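Local coordinates for protein beta-glucosidase (Saccharopolyspora erythraea D, PDB 5M6G) that probably hydrolyses terminal, non-reducing beta-D-glucosyl residues to release beta-D-glucose, as a magnesium-binding member of glycosyl hydrolase family 3, at residues G508-P511 with G512-L516; C183-D187 with D188-R192; G150-N154 with P155-Q159; N135-H138 with G139-I142. One frame throughout, in Å; residues are numbered along the deposited sequence.

Interaction 1: residues G508-P511 with G512-L516; sequences GDRP and GGLGL. With MG (magnesium ion), chain C.
A type I beta turn runs from Arg510 to Gly513, directly after the magnesium ligand Asp509, and carries the chain away from the metal site. Arg510 makes the side-chain contact round the turn with its aliphatic base: CB lies 3.6 Å from Gly513 O and 3.9 Å from Leu514 CD2, and the two side chains cross at about a right angle. Beyond CG the arginine bends back (chi2 -66°), and its NH1 gives a hydrogen bond of 2.9 Å to Asp509 O, reaching that oxygen from above the carbonyl plane; Glu507 O takes a second bond from NH1, and Tyr503 adds a cation-pi contact. Gly513 has backbone angles at which a side chain would press against the preceding carbonyl oxygen, which calls for glycine. On the metal side, Asp509 OD2 binds the magnesium ion at 2.1 Å beside four waters, and Asp243 OD1 is a further ligand. Asp509 OD1 accepts from Gly191 N, joining the turn to the loop around Trp190. The whole piece lies near the surface in the loop between strand 493-499 and helix 518-528, with Leu514 packed on Arg542 and Met588.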
# COMPACT_ATOMS: atom_id res chain seq x y z
N GLY A 508 8.67 11.37 -1.03
CA GLY A 508 9.43 10.80 0.05
C GLY A 508 10.84 10.36 -0.29
O GLY A 508 11.52 9.81 0.58
N ASP A 509 11.29 10.56 -1.52
CA ASP A 509 12.68 10.27 -1.84
C ASP A 509 13.60 11.16 -1.01
O ASP A 509 13.32 12.35 -0.81
CB ASP A 509 12.97 10.47 -3.33
CG ASP A 509 12.26 9.46 -4.21
OD1 ASP A 509 11.68 8.48 -3.68
OD2 ASP A 509 12.30 9.63 -5.45
N ARG A 510 14.69 10.59 -0.51
CA ARG A 510 15.62 11.31 0.36
C ARG A 510 17.05 11.15 -0.15
O ARG A 510 17.89 10.52 0.50
CB ARG A 510 15.50 10.82 1.80
CG ARG A 510 14.17 11.14 2.45
CD ARG A 510 13.97 12.64 2.64
NE ARG A 510 12.68 12.92 3.26
CZ ARG A 510 11.57 13.24 2.60
NH1 ARG A 510 11.57 13.32 1.27
NH2 ARG A 510 10.44 13.47 3.28
N PRO A 511 17.37 11.74 -1.30
CA PRO A 511 18.77 11.70 -1.75
C PRO A 511 19.70 12.48 -0.85
O PRO A 511 20.91 12.23 -0.87
CB PRO A 511 18.71 12.30 -3.16
CG PRO A 511 17.49 13.17 -3.15
CD PRO A 511 16.51 12.52 -2.22
N GLY A 512 19.17 13.39 -0.03
CA GLY A 512 20.02 14.27 0.75
C GLY A 512 20.48 13.72 2.08
O GLY A 512 21.40 14.28 2.68
N GLY A 513 19.86 12.66 2.58
CA GLY A 513 20.22 12.13 3.88
C GLY A 513 19.02 11.56 4.60
O GLY A 513 17.86 11.84 4.27
N LEU A 514 19.30 10.75 5.63
CA LEU A 514 18.26 10.14 6.45
C LEU A 514 18.52 10.31 7.94
O LEU A 514 17.97 9.55 8.75
CB LEU A 514 18.10 8.65 6.12
CG LEU A 514 17.30 8.37 4.84
CD1 LEU A 514 17.42 6.92 4.40
CD2 LEU A 514 15.83 8.73 5.03
N GLY A 515 19.34 11.28 8.34
CA GLY A 515 19.53 11.53 9.75
C GLY A 515 18.31 12.16 10.40
O GLY A 515 17.42 12.69 9.74
N LEU A 516 18.26 12.10 11.73
CA LEU A 516 17.19 12.77 12.45
C LEU A 516 17.26 14.27 12.19
O LEU A 516 18.35 14.86 12.14
CB LEU A 516 17.30 12.48 13.95
CG LEU A 516 17.09 11.03 14.36
CD1 LEU A 516 17.41 10.85 15.84
CD2 LEU A 516 15.65 10.63 14.07
MG MG C . 12.92 11.14 -6.81
O HOH W 1 11.34 10.50 -8.01
O HOH W 2 11.76 12.47 -5.78
O HOH W 3 14.56 11.94 -5.80
O HOH W 4 13.20 12.80 -8.11

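Interaction 2: residues C183-D187 with D188-R192; sequences CVARD and DRWGR. With SOR (sorbitol), chain L.
The carboxylate of Asp187 swings away from its own backbone N (chi1 -165°), while the Arg189 chain, extended at first, folds at chi3 (-77°); together these torsions lay the guanidinium side-on against the acid. Arg189 NE meets Asp187 OD1 at 2.9 Å in an almost straight bond, Arg189 NH2 meets Asp187 OD2 at 2.8 Å on its syn lone pair, and the two flat groups are only 24° apart. Asp187 OD1 also takes the backbone, since Arg189 N reaches its anti lone pair at 3.1 Å, the bond of an Asx turn. Asp187 O accepts from Trp190 N at 2.9 Å, which closes a type I beta turn from Asp187 to Trp190. Trp190 then turns its indole back to the earlier residues: Cys183 CB touches the ring edge at CH2 (3.9 Å), Ala185 CB approaches CE3 (4.0 Å), and Arg192 CB lies over one face. The indole NE1 bonds to Asp244 OD1. Beyond the tryptophan, Arg192 NH2 donates to sorbitol O1 at 2.8 Å, and its NE pairs with Glu195. With three donors on one buried carboxylate, the Asp187 charge is probably well balanced and its rotation fixed, so the turn that leads from the Cys181-Cys183 disulfide to the sorbitol-binding Arg192 should be stiff.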
# COMPACT_ATOMS: atom_id res chain seq x y z
N CYS A 183 6.71 -4.93 -4.09
CA CYS A 183 8.00 -4.28 -4.25
C CYS A 183 9.00 -4.77 -3.21
O CYS A 183 8.68 -4.88 -2.03
CB CYS A 183 7.80 -2.76 -4.11
SG CYS A 183 6.77 -2.17 -2.65
N VAL A 184 10.21 -5.06 -3.67
CA VAL A 184 11.33 -5.43 -2.81
C VAL A 184 12.24 -4.21 -2.74
O VAL A 184 12.98 -3.92 -3.69
CB VAL A 184 12.08 -6.66 -3.36
CG1 VAL A 184 13.25 -6.99 -2.48
CG2 VAL A 184 11.13 -7.84 -3.46
N ALA A 185 12.17 -3.47 -1.64
CA ALA A 185 12.85 -2.18 -1.53
C ALA A 185 14.32 -2.42 -1.19
O ALA A 185 14.64 -2.87 -0.09
CB ALA A 185 12.18 -1.30 -0.48
N ARG A 186 15.20 -2.09 -2.14
CA ARG A 186 16.64 -2.29 -1.97
C ARG A 186 17.40 -1.01 -1.65
O ARG A 186 18.60 -1.09 -1.36
CB ARG A 186 17.24 -2.91 -3.25
CG ARG A 186 16.50 -4.13 -3.76
CD ARG A 186 16.86 -5.37 -2.96
NE ARG A 186 18.24 -5.81 -3.20
CZ ARG A 186 18.84 -6.75 -2.47
NH1 ARG A 186 20.09 -7.11 -2.74
NH2 ARG A 186 18.18 -7.33 -1.48
N ASP A 187 16.76 0.16 -1.70
CA ASP A 187 17.45 1.42 -1.43
C ASP A 187 16.57 2.31 -0.55
O ASP A 187 15.57 2.87 -1.03
CB ASP A 187 17.83 2.13 -2.73
CG ASP A 187 18.85 3.24 -2.52
OD1 ASP A 187 18.64 4.07 -1.62
OD2 ASP A 187 19.87 3.26 -3.25
N ASP A 188 16.97 2.47 0.71
CA ASP A 188 16.12 3.15 1.69
C ASP A 188 15.82 4.60 1.33
O ASP A 188 14.91 5.19 1.92
CB ASP A 188 16.78 3.08 3.07
CG ASP A 188 16.74 1.69 3.67
OD1 ASP A 188 16.03 0.82 3.11
OD2 ASP A 188 17.39 1.48 4.71
N ARG A 189 16.56 5.19 0.39
CA ARG A 189 16.24 6.55 -0.03
C ARG A 189 14.88 6.64 -0.71
O ARG A 189 14.33 7.74 -0.82
CB ARG A 189 17.33 7.05 -0.98
CG ARG A 189 18.61 7.38 -0.26
CD ARG A 189 19.71 7.71 -1.22
NE ARG A 189 20.25 6.51 -1.85
CZ ARG A 189 21.37 6.48 -2.57
NH1 ARG A 189 22.07 7.60 -2.76
NH2 ARG A 189 21.78 5.35 -3.11
N TRP A 190 14.35 5.51 -1.18
CA TRP A 190 13.08 5.47 -1.90
C TRP A 190 11.92 5.92 -1.02
O TRP A 190 11.77 5.45 0.11
CB TRP A 190 12.83 4.06 -2.40
CG TRP A 190 11.71 3.93 -3.39
CD1 TRP A 190 11.28 4.88 -4.29
CD2 TRP A 190 10.91 2.77 -3.62
NE1 TRP A 190 10.25 4.37 -5.05
CE2 TRP A 190 10.00 3.08 -4.66
CE3 TRP A 190 10.86 1.49 -3.04
CZ2 TRP A 190 9.06 2.16 -5.14
CZ3 TRP A 190 9.91 0.58 -3.51
CH2 TRP A 190 9.03 0.92 -4.55
N GLY A 191 11.09 6.80 -1.55
CA GLY A 191 9.92 7.26 -0.83
C GLY A 191 8.84 6.21 -0.62
O GLY A 191 7.88 6.49 0.11
N ARG A 192 8.97 5.04 -1.23
CA ARG A 192 8.00 3.97 -1.02
C ARG A 192 8.60 2.78 -0.27
O ARG A 192 8.01 1.69 -0.26
CB ARG A 192 7.41 3.52 -2.36
CG ARG A 192 7.09 4.67 -3.28
CD ARG A 192 6.17 4.24 -4.43
NE ARG A 192 4.81 3.99 -3.98
CZ ARG A 192 3.76 3.90 -4.80
NH1 ARG A 192 3.93 4.05 -6.11
NH2 ARG A 192 2.54 3.67 -4.32
C1 SOR L . 0.29 3.15 -7.02
C2 SOR L . -1.10 3.68 -6.71
C3 SOR L . -1.33 4.96 -7.52
C4 SOR L . -2.54 5.73 -7.00
C5 SOR L . -2.50 7.22 -7.36
C6 SOR L . -3.54 7.94 -6.50
O1 SOR L . 0.76 2.35 -5.96
O2 SOR L . -2.07 2.71 -7.05
O3 SOR L . -1.54 4.60 -8.86
O4 SOR L . -3.73 5.15 -7.50
O5 SOR L . -1.21 7.78 -7.16
O6 SOR L . -3.29 9.33 -6.48
O HOH W 5 16.38 -1.74 1.42
O HOH W 6 19.24 0.23 1.25

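Interaction 3: residues G150-N154 with P155-Q159; sequences GATGN and PDLVQ
Asn154 and Leu157 set their side chains at about a right angle, the amide of the asparagine lying against the start of the leucine, with Asn154 CG and Leu157 CB 3.4 Å apart. CG of Asn154 stands opposite the backbone N (chi1 -173°), which carries OD1 over the first helical turn to accept from Leu157 N at 3.0 Å; the donor arrives from well above the amide's carbonyl plane. This is the N-cap of helix 155-170, and the main chain adds to it, Asn154 O accepting from Val158 N at 3.3 Å. A leucine in place of Asn154 would probably leave Leu157 N without its capping acceptor and Glu411 without the ND2 it now binds. Before the cap, Gly153, the first residue past helix 146-152, has a positive phi, which favours glycine. Thr152 OG1 bridges the break by accepting from Asn154 N at 3.1 Å in an ST turn, and it also bonds to Leu149 O. The threonine's methyl meets the leucine crosswise, Thr152 CG2 to Leu157 CD2 at 4.1 Å. Helix 399-412 packs on this pair through Leu404, Ala408, Glu411 and Ser412, while Val158 faces helix 209-215 at Ser209 and Ala210.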
# COMPACT_ATOMS: atom_id res chain seq x y z
N GLY A 150 6.14 -6.55 7.46
CA GLY A 150 7.25 -7.45 7.16
C GLY A 150 8.06 -7.75 8.41
O GLY A 150 8.52 -8.88 8.60
N ALA A 151 8.23 -6.75 9.27
CA ALA A 151 8.95 -6.94 10.53
C ALA A 151 8.26 -7.95 11.44
O ALA A 151 8.93 -8.58 12.26
CB ALA A 151 9.11 -5.60 11.24
N THR A 152 6.94 -8.14 11.30
CA THR A 152 6.28 -9.13 12.15
C THR A 152 6.72 -10.55 11.84
O THR A 152 6.61 -11.42 12.71
CB THR A 152 4.75 -9.09 11.99
OG1 THR A 152 4.41 -9.61 10.70
CG2 THR A 152 4.23 -7.66 12.14
N GLY A 153 7.20 -10.80 10.63
CA GLY A 153 7.48 -12.15 10.17
C GLY A 153 6.30 -13.09 10.25
O GLY A 153 6.49 -14.31 10.38
N ASN A 154 5.07 -12.57 10.16
CA ASN A 154 3.85 -13.33 10.43
C ASN A 154 2.91 -13.25 9.23
O ASN A 154 2.04 -12.37 9.17
CB ASN A 154 3.18 -12.79 11.69
CG ASN A 154 2.01 -13.63 12.13
OD1 ASN A 154 1.52 -14.48 11.39
ND2 ASN A 154 1.54 -13.38 13.36
N PRO A 155 3.05 -14.16 8.25
CA PRO A 155 2.17 -14.10 7.07
C PRO A 155 0.71 -14.35 7.38
O PRO A 155 -0.17 -13.83 6.69
CB PRO A 155 2.73 -15.20 6.15
CG PRO A 155 4.11 -15.50 6.68
CD PRO A 155 4.08 -15.20 8.14
N ASP A 156 0.42 -15.18 8.38
CA ASP A 156 -0.97 -15.43 8.72
C ASP A 156 -1.66 -14.16 9.20
O ASP A 156 -2.81 -13.88 8.84
CB ASP A 156 -1.06 -16.53 9.77
CG ASP A 156 -2.46 -17.06 9.92
OD1 ASP A 156 -2.92 -17.75 8.99
OD2 ASP A 156 -3.09 -16.78 10.96
N LEU A 157 -0.94 -13.35 9.99
CA LEU A 157 -1.46 -12.07 10.44
C LEU A 157 -1.73 -11.13 9.26
O LEU A 157 -2.75 -10.43 9.24
CB LEU A 157 -0.46 -11.42 11.39
CG LEU A 157 -0.78 -10.00 11.88
CD1 LEU A 157 -1.94 -10.07 12.86
CD2 LEU A 157 0.47 -9.37 12.52
N VAL A 158 -0.82 -11.10 8.29
CA VAL A 158 -1.01 -10.24 7.13
C VAL A 158 -2.22 -10.70 6.33
O VAL A 158 -3.00 -9.88 5.82
CB VAL A 158 0.28 -10.21 6.28
CG1 VAL A 158 0.03 -9.70 4.85
CG2 VAL A 158 1.34 -9.37 7.01
N GLN A 159 -2.42 -12.01 6.23
CA GLN A 159 -3.61 -12.54 5.58
C GLN A 159 -4.88 -12.10 6.30
O GLN A 159 -5.85 -11.66 5.66
CB GLN A 159 -3.51 -14.07 5.49
CG GLN A 159 -4.75 -14.76 4.93
CD GLN A 159 -4.53 -16.24 4.70
OE1 GLN A 159 -3.41 -16.68 4.44
NE2 GLN A 159 -5.59 -17.03 4.82

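Interaction 4: residues N135-H138 with G139-I142; sequences NNVH and GATI
Val137 and Ala140 form the close side of the contact, their CB atoms 4.0 Å apart as the chain doubles back on itself. Ala140 N donates to Val137 O at 3.2 Å, and Ala140 CB sits 3.4 Å from the same oxygen. Farther from the bend the two arms open out, and there a single methyl spans the loop: Ile142 CD1 reaches Asn135 CA at 3.7 Å and Asn135 CB at 3.9 Å. The amide of Asn135 leads away, its OD1 accepting from Val131 N. The looser part is the gap between the arms, filled by water 7, which donates to Val137 O (2.8 Å) and Ala140 O (2.9 Å), so one oxygen serves both the turn bond and the water. At the bend, partly exposed to solvent, His138 swings its ring opposite the backbone N (chi1 -175°), which sets CG 3.4 Å from Gly139 N at an oblique tilt; its side chain touches Thr460, and Thr460 OG1 accepts from Gly139 N. An alanine here would probably lose the side-chain contact with Thr460 and the imidazole that now lies beside Gly139 N. Val137 packs on Pro101 and Trp104 of helix 101-116. The whole is a type II beta turn from Val137 to Ala140, with glycine at the third position as this turn prefers, in the loop that follows strand 125-128 and the sorbitol-binding Asp129.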
# COMPACT_ATOMS: atom_id res chain seq x y z
N ASN A 135 -7.85 3.04 3.56
CA ASN A 135 -7.22 4.22 4.16
C ASN A 135 -7.73 5.56 3.65
O ASN A 135 -7.44 6.58 4.27
CB ASN A 135 -5.70 4.15 3.97
CG ASN A 135 -5.31 3.72 2.55
OD1 ASN A 135 -5.01 2.55 2.32
ND2 ASN A 135 -5.29 4.67 1.62
N ASN A 136 -8.46 5.61 2.53
CA ASN A 136 -9.08 6.88 2.15
C ASN A 136 -10.33 7.21 2.96
O ASN A 136 -10.80 8.34 2.91
CB ASN A 136 -9.47 6.86 0.67
CG ASN A 136 -8.27 6.93 -0.24
OD1 ASN A 136 -7.44 7.85 -0.14
ND2 ASN A 136 -8.16 5.95 -1.13
N VAL A 137 -10.87 6.25 3.70
CA VAL A 137 -12.18 6.39 4.33
C VAL A 137 -11.99 6.81 5.78
O VAL A 137 -11.31 6.13 6.56
CB VAL A 137 -12.99 5.08 4.25
CG1 VAL A 137 -14.27 5.22 5.05
CG2 VAL A 137 -13.31 4.73 2.78
N HIS A 138 -12.59 7.93 6.15
CA HIS A 138 -12.51 8.38 7.54
C HIS A 138 -13.22 7.39 8.46
O HIS A 138 -14.36 6.97 8.19
CB HIS A 138 -13.12 9.77 7.68
CG HIS A 138 -12.96 10.34 9.05
ND1 HIS A 138 -13.84 10.07 10.07
CD2 HIS A 138 -11.99 11.13 9.57
CE1 HIS A 138 -13.43 10.68 11.17
NE2 HIS A 138 -12.31 11.33 10.89
N GLY A 139 -12.55 6.99 9.53
CA GLY A 139 -13.10 6.03 10.46
C GLY A 139 -12.83 4.58 10.13
O GLY A 139 -13.21 3.70 10.91
N ALA A 140 -12.19 4.30 8.99
CA ALA A 140 -11.75 2.95 8.69
C ALA A 140 -10.51 2.61 9.50
O ALA A 140 -9.71 3.49 9.85
CB ALA A 140 -11.44 2.82 7.19
N THR A 141 -10.34 1.32 9.79
CA THR A 141 -9.17 0.84 10.51
C THR A 141 -7.91 1.09 9.70
O THR A 141 -7.86 0.78 8.51
CB THR A 141 -9.31 -0.66 10.78
OG1 THR A 141 -10.61 -0.94 11.33
CG2 THR A 141 -8.24 -1.14 11.74
N ILE A 142 -6.87 1.64 10.34
CA ILE A 142 -5.60 1.90 9.67
C ILE A 142 -4.56 0.95 10.24
O ILE A 142 -4.16 1.05 11.41
CB ILE A 142 -5.17 3.37 9.80
CG1 ILE A 142 -6.25 4.31 9.24
CG2 ILE A 142 -3.81 3.58 9.11
CD1 ILE A 142 -6.57 4.08 7.76
O HOH W 7 -9.30 6.03 8.57

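Following the chain from the N terminus, interaction 4 comes first, turning the loop between strand 125-128 and helix 146-152. Interaction 3 follows at the break between helices 146-152 and 155-170, and interaction 2 bends the loop between strand 176-177 and helix 201-206. These three belong to the family 3 N-terminal domain; interaction 1 lies in the C-terminal domain, before helix 518-528. All are local and in series, so none nests or crosses. Only interactions 1 and 2 touch: besides the aspartate bond already described, Arg510 N to Arg189 O (2.9 Å) ties the two domains together. Interactions 3 and 4 stand apart, their nearest atoms about 11 Å from each other.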